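Leucyl-trna synthetase (Plasmodium knowlesi, PDB 5FOF) joins leucine to its cognate tRNA, and through the editing domain crystallised here probably cleaves wrong amino acids from mischarged tRNA. Local coordinates at residues L179-T184 and L194-P198; F251-P257 and E295-V300. All coordinates share one frame; numbering follows the deposited sequence.

Contact 1 (L179-T184 and L194-P198)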
loop_
_atom_site.group_PDB
_atom_site.type_symbol
_atom_site.label_atom_id
_atom_site.label_comp_id
_atom_site.label_asym_id
_atom_site.label_seq_id
_atom_site.Cartn_x
_atom_site.Cartn_y
_atom_site.Cartn_z
ATOM N N LEU A 179 12.545 -4.796 1.038
ATOM C CA LEU A 179 11.285 -5.024 1.748
ATOM C C LEU A 179 10.649 -6.374 1.425
ATOM O O LEU A 179 9.842 -6.865 2.195
ATOM C CB LEU A 179 10.275 -3.912 1.424
ATOM C CG LEU A 179 10.736 -2.480 1.635
ATOM C CD1 LEU A 179 9.669 -1.520 1.179
ATOM C CD2 LEU A 179 11.075 -2.248 3.092
ATOM N N VAL A 180 10.970 -6.967 0.286
ATOM C CA VAL A 180 10.281 -8.191 -0.127
ATOM C C VAL A 180 10.475 -9.303 0.909
ATOM O O VAL A 180 11.554 -9.471 1.472
ATOM C CB VAL A 180 10.699 -8.624 -1.549
ATOM C CG1 VAL A 180 10.262 -10.051 -1.881
ATOM C CG2 VAL A 180 10.081 -7.671 -2.555
ATOM N N GLY A 181 9.396 -10.032 1.165
ATOM C CA GLY A 181 9.366 -11.075 2.170
ATOM C C GLY A 181 9.035 -10.646 3.589
ATOM O O GLY A 181 8.800 -11.512 4.425
ATOM N N LEU A 182 9.009 -9.341 3.876
ATOM C CA LEU A 182 8.634 -8.875 5.210
ATOM C C LEU A 182 7.234 -9.306 5.546
ATOM O O LEU A 182 6.317 -9.150 4.734
ATOM C CB LEU A 182 8.674 -7.357 5.354
ATOM C CG LEU A 182 9.831 -6.730 6.116
ATOM C CD1 LEU A 182 9.489 -5.266 6.391
ATOM C CD2 LEU A 182 10.176 -7.467 7.413
ATOM N N ARG A 183 7.084 -9.820 6.761
ATOM C CA ARG A 183 5.803 -10.256 7.282
ATOM C C ARG A 183 5.058 -8.983 7.643
ATOM O O ARG A 183 5.623 -8.095 8.265
ATOM C CB ARG A 183 6.000 -11.146 8.517
ATOM C CG ARG A 183 4.903 -12.173 8.707
ATOM C CD ARG A 183 4.988 -12.865 10.058
ATOM N NE ARG A 183 3.666 -13.324 10.481
ATOM C CZ ARG A 183 3.387 -13.876 11.661
ATOM N NH1 ARG A 183 4.344 -14.073 12.569
ATOM N NH2 ARG A 183 2.135 -14.246 11.931
ATOM N N THR A 184 3.802 -8.895 7.219
ATOM C CA THR A 184 3.014 -7.673 7.331
ATOM C C THR A 184 1.558 -8.008 7.606
ATOM O O THR A 184 1.080 -9.107 7.284
ATOM C CB THR A 184 3.099 -6.803 6.042
ATOM O OG1 THR A 184 2.796 -7.587 4.877
ATOM C CG2 THR A 184 4.493 -6.193 5.875
ATOM N N LEU A 194 0.482 -11.606 5.905
ATOM C CA LEU A 194 0.642 -11.087 4.545
ATOM C C LEU A 194 2.092 -10.758 4.339
ATOM O O LEU A 194 2.741 -10.273 5.256
ATOM C CB LEU A 194 -0.173 -9.812 4.343
ATOM C CG LEU A 194 -1.588 -9.839 4.926
ATOM C CD1 LEU A 194 -2.335 -8.588 4.473
ATOM C CD2 LEU A 194 -2.350 -11.117 4.573
ATOM N N TYR A 195 2.597 -11.029 3.141
ATOM C CA TYR A 195 4.003 -10.827 2.839
ATOM C C TYR A 195 4.150 -9.754 1.763
ATOM O O TYR A 195 3.201 -9.480 0.993
ATOM C CB TYR A 195 4.655 -12.144 2.415
ATOM C CG TYR A 195 4.730 -13.168 3.538
ATOM C CD1 TYR A 195 3.653 -13.999 3.824
ATOM C CD2 TYR A 195 5.883 -13.300 4.321
ATOM C CE1 TYR A 195 3.710 -14.925 4.866
ATOM C CE2 TYR A 195 5.953 -14.223 5.357
ATOM C CZ TYR A 195 4.864 -15.036 5.635
ATOM O OH TYR A 195 4.921 -15.968 6.662
ATOM N N ILE A 196 5.335 -9.137 1.732
ATOM C CA ILE A 196 5.653 -8.147 0.722
ATOM C C ILE A 196 6.194 -8.907 -0.483
ATOM O O ILE A 196 7.174 -9.654 -0.371
ATOM C CB ILE A 196 6.613 -7.076 1.257
ATOM C CG1 ILE A 196 5.916 -6.311 2.386
ATOM C CG2 ILE A 196 7.008 -6.066 0.173
ATOM C CD1 ILE A 196 6.745 -5.207 2.998
ATOM N N LEU A 197 5.501 -8.757 -1.608
ATOM C CA LEU A 197 5.848 -9.416 -2.858
ATOM C C LEU A 197 6.239 -8.364 -3.882
ATOM O O LEU A 197 5.802 -7.217 -3.780
ATOM C CB LEU A 197 4.652 -10.202 -3.396
ATOM C CG LEU A 197 4.209 -11.456 -2.646
ATOM C CD1 LEU A 197 3.157 -12.174 -3.471
ATOM C CD2 LEU A 197 5.372 -12.395 -2.327
ATOM N N PRO A 198 7.043 -8.747 -4.887
ATOM C CA PRO A 198 7.516 -7.799 -5.886
ATOM C C PRO A 198 6.604 -7.697 -7.100
ATOM O O PRO A 198 6.263 -8.722 -7.677
ATOM C CB PRO A 198 8.853 -8.404 -6.294
ATOM C CG PRO A 198 8.632 -9.871 -6.191
ATOM C CD PRO A 198 7.633 -10.079 -5.095
#

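Contact 2 (F251-P257 and E295-V300)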
loop_
_atom_site.group_PDB
_atom_site.type_symbol
_atom_site.label_atom_id
_atom_site.label_comp_id
_atom_site.label_asym_id
_atom_site.label_seq_id
_atom_site.Cartn_x
_atom_site.Cartn_y
_atom_site.Cartn_z
ATOM N N PHE A 251 -9.818 -13.861 0.251
ATOM C CA PHE A 251 -11.273 -13.857 0.272
ATOM C C PHE A 251 -11.830 -12.950 -0.841
ATOM O O PHE A 251 -11.452 -11.781 -0.941
ATOM C CB PHE A 251 -11.789 -13.371 1.635
ATOM C CG PHE A 251 -13.263 -13.621 1.849
ATOM C CD1 PHE A 251 -14.225 -12.773 1.295
ATOM C CD2 PHE A 251 -13.692 -14.714 2.603
ATOM C CE1 PHE A 251 -15.579 -13.020 1.483
ATOM C CE2 PHE A 251 -15.044 -14.961 2.795
ATOM C CZ PHE A 251 -15.992 -14.112 2.235
ATOM N N SER A 252 -12.741 -13.476 -1.653
ATOM C CA SER A 252 -13.311 -12.716 -2.761
ATOM C C SER A 252 -14.424 -11.845 -2.260
ATOM O O SER A 252 -15.441 -12.357 -1.811
ATOM C CB SER A 252 -13.842 -13.627 -3.853
ATOM O OG SER A 252 -14.313 -12.850 -4.932
ATOM N N CYS A 253 -14.228 -10.526 -2.356
ATOM C CA CYS A 253 -15.169 -9.547 -1.817
ATOM C C CYS A 253 -16.276 -9.121 -2.783
ATOM O O CYS A 253 -17.180 -8.410 -2.364
ATOM C CB CYS A 253 -14.417 -8.298 -1.344
ATOM S SG CYS A 253 -13.048 -8.650 -0.226
ATOM N N ILE A 254 -16.198 -9.526 -4.060
ATOM C CA ILE A 254 -17.087 -8.998 -5.116
ATOM C C ILE A 254 -17.666 -10.096 -6.050
ATOM O O ILE A 254 -16.922 -10.921 -6.569
ATOM C CB ILE A 254 -16.368 -7.904 -5.958
ATOM C CG1 ILE A 254 -15.878 -6.761 -5.054
ATOM C CG2 ILE A 254 -17.305 -7.356 -7.037
ATOM C CD1 ILE A 254 -15.298 -5.551 -5.768
ATOM N N GLN A 255 -18.988 -10.062 -6.255
ATOM C CA GLN A 255 -19.733 -10.935 -7.185
ATOM C C GLN A 255 -20.124 -10.129 -8.406
ATOM O O GLN A 255 -20.482 -8.961 -8.270
ATOM C CB GLN A 255 -21.071 -11.383 -6.567
ATOM C CG GLN A 255 -21.042 -12.589 -5.649
ATOM C CD GLN A 255 -22.168 -12.581 -4.614
ATOM O OE1 GLN A 255 -23.014 -11.684 -4.591
ATOM N NE2 GLN A 255 -22.166 -13.581 -3.736
ATOM N N LEU A 256 -20.121 -10.761 -9.577
ATOM C CA LEU A 256 -20.755 -10.202 -10.778
ATOM C C LEU A 256 -21.992 -11.046 -11.175
ATOM O O LEU A 256 -22.060 -12.228 -10.816
ATOM C CB LEU A 256 -19.736 -10.126 -11.912
ATOM C CG LEU A 256 -18.723 -8.982 -11.794
ATOM C CD1 LEU A 256 -17.537 -9.201 -12.727
ATOM C CD2 LEU A 256 -19.371 -7.632 -12.071
ATOM N N PRO A 257 -22.967 -10.450 -11.909
ATOM C CA PRO A 257 -24.285 -11.065 -12.144
ATOM C C PRO A 257 -24.318 -12.567 -12.478
ATOM O O PRO A 257 -24.969 -13.322 -11.752
ATOM C CB PRO A 257 -24.855 -10.234 -13.298
ATOM C CG PRO A 257 -24.276 -8.887 -13.083
ATOM C CD PRO A 257 -22.876 -9.140 -12.589
ATOM N N GLU A 295 -21.835 -3.097 -11.899
ATOM C CA GLU A 295 -22.606 -4.344 -11.920
ATOM C C GLU A 295 -22.260 -5.289 -10.756
ATOM O O GLU A 295 -23.008 -6.232 -10.474
ATOM C CB GLU A 295 -22.393 -5.057 -13.272
ATOM C CG GLU A 295 -22.853 -4.259 -14.502
ATOM C CD GLU A 295 -22.148 -4.653 -15.806
ATOM O OE1 GLU A 295 -21.807 -5.844 -15.991
ATOM O OE2 GLU A 295 -21.920 -3.763 -16.660
ATOM N N GLY A 296 -21.136 -5.046 -10.079
ATOM C CA GLY A 296 -20.695 -5.918 -8.987
ATOM C C GLY A 296 -21.507 -5.766 -7.710
ATOM O O GLY A 296 -22.149 -4.729 -7.488
ATOM N N THR A 297 -21.500 -6.818 -6.885
ATOM C CA THR A 297 -22.081 -6.766 -5.526
ATOM C C THR A 297 -21.103 -7.330 -4.509
ATOM O O THR A 297 -20.237 -8.134 -4.852
ATOM C CB THR A 297 -23.421 -7.528 -5.401
ATOM O OG1 THR A 297 -23.304 -8.812 -6.027
ATOM C CG2 THR A 297 -24.567 -6.727 -6.037
ATOM N N MET A 298 -21.258 -6.891 -3.262
ATOM C CA MET A 298 -20.335 -7.235 -2.184
ATOM C C MET A 298 -20.725 -8.556 -1.525
ATOM O O MET A 298 -21.911 -8.866 -1.405
ATOM C CB MET A 298 -20.334 -6.133 -1.127
ATOM C CG MET A 298 -19.815 -4.781 -1.594
ATOM S SD MET A 298 -18.112 -4.774 -2.176
ATOM C CE MET A 298 -17.237 -5.457 -0.772
ATOM N N THR A 299 -19.721 -9.308 -1.079
ATOM C CA THR A 299 -19.901 -10.650 -0.527
ATOM C C THR A 299 -19.659 -10.768 0.993
ATOM O O THR A 299 -19.916 -11.826 1.563
ATOM C CB THR A 299 -18.957 -11.631 -1.235
ATOM O OG1 THR A 299 -17.605 -11.263 -0.969
ATOM C CG2 THR A 299 -19.173 -11.594 -2.729
ATOM N N VAL A 300 -19.206 -9.693 1.637
ATOM C CA VAL A 300 -18.801 -9.711 3.046
ATOM C C VAL A 300 -19.737 -8.880 3.913
ATOM O O VAL A 300 -20.280 -7.867 3.451
ATOM C CB VAL A 300 -17.356 -9.166 3.252
ATOM C CG1 VAL A 300 -16.336 -10.153 2.730
ATOM C CG2 VAL A 300 -17.133 -7.817 2.581
#

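Contact 1 (L179-T184 and L194-P198)
Ile196 turns CG1 anti to its own carbonyl carbon (chi1 -64°), and with an extended second torsion its CD1 is delivered beneath the bend at 179-182, 3.7 Å from Leu182 CB. At Thr184, OG1 lies between the backbone N and the carbonyl carbon (chi1 52°), which folds the hydroxyl back onto the facing strand and leaves CG2 pointing at Ile196, 3.8 Å from its CG1. The hydroxyl gives a bond of 2.7 Å from Thr184 OG1 to Leu194 O, arriving from above the carbonyl plane, while Thr184 N reaches the same Leu194 O at 2.6 Å, nearly in line with the C=O bond although bent at the hydrogen. One carbonyl thus holds two donors of one residue, and the small, branched threonine supplies a hydroxyl and a methyl where both are used. Leu194 N in turn bonds to Thr184 O.

These are neighbouring strands of a beta hairpin, 183-185 antiparallel to 194-198, preceded by a type II turn from Leu179 to Leu182. Gly181 takes the third place of that turn, where its positive phi suits a residue without a side chain, and its N meets Ile196 O at 2.7 Å in a nearly straight bond (175°). Ile196 N binds Leu182 O less directly, at 3.2 Å.

On the opposite face of the hairpin from Thr184, the Tyr195 ring receives Gly181 O at its edge, 3.4 Å from CD2, and Arg183 lays its aliphatic CG obliquely near the ring; Phe245 stacks on the tyrosine. Helix 43-55 covers Leu182, and strand 94-97 takes the far backbone edge of 194-198.

Contact 2 (F251-P257 and E295-V300)
Thr299 brings its hydroxyl to the carbonyl oxygen of Ser252: the bond from Thr299 OG1 to Ser252 O is 2.6 Å, lying in the carbonyl plane on a lone pair. The torsion chi1 of 64° sets OG1 between backbone N and carbonyl carbon, and sends Thr299 CG2 the other way, to lie 3.6 Å from Gln255 CG. The main chain follows at once, Thr299 N reaching Cys253 O from well above the carbonyl plane. Beyond it, Gln255 and Thr297 form the hydrogen-bonded pair of a short two-stranded antiparallel sheet, with 2.7 Å from Gln255 N to Thr297 O and an equally short return bond. These short bonds are the tight part of the contact.

The buried, apolar face of this ribbon carries Ile254 and Met298. The methionine, bent at chi2 and chi3, curls so that its CE comes to 4.0 Å from Cys253 CB and its SD passes Ile254 CG1; a flexible thioether fits such an uneven surface, and Ile308 of helix 308-321 covers both residues. Leu256 is buried too, its CD2 over the backbone of Gly296, the first residue beyond helix 281-295. Gly296 CA makes a CA-H...O contact of 3.1 Å to Gln255 O, and glycine suits the place because a side chain would crowd Ile254 CG2. At the other end Phe251 CE1 presses on Val300 CG1, while Tyr90 meets the ring edge-to-face.

The other face, with Gln255 and Thr297, is polar and partly exposed: Gln255 OE1 accepts from Thr297 OG1 at 3.2 Å. Looser still is the exposed end, where Pro257 CD lies 4.2 Å from Glu295 CB and the carboxylate turns to Lys291. The chemistry implies a division of labour: backbone and threonine hydroxyl bonds fix the alignment of the two segments, the apolar face ties them to the helices behind, and the amide and carboxylate remain compatible with water.

How the contacts relate
The two contacts follow one another along the chain without touching: their centres lie about 26 Å apart and their nearest atoms about 9 Å. Contact 1 sits in the central mixed sheet, its centre about 11 Å from the chain's centre; the centre of contact 2, in a small separate sheet, is about 22 Å from it. Strand 94-97, bonded to Tyr195 and Leu197, also pairs with strand 211-213, which leads to Ser216 and Asp217; these bind Phe251, Ser252 and Cys253 of contact 2. In related editing domains the conserved aspartate that recognises the substrate amino group lies near the start of the helix corresponding to 219-230, so contact 2 probably borders the editing pocket's framework. Contact 1 supports that helix farther along, through Leu197 and Pro198.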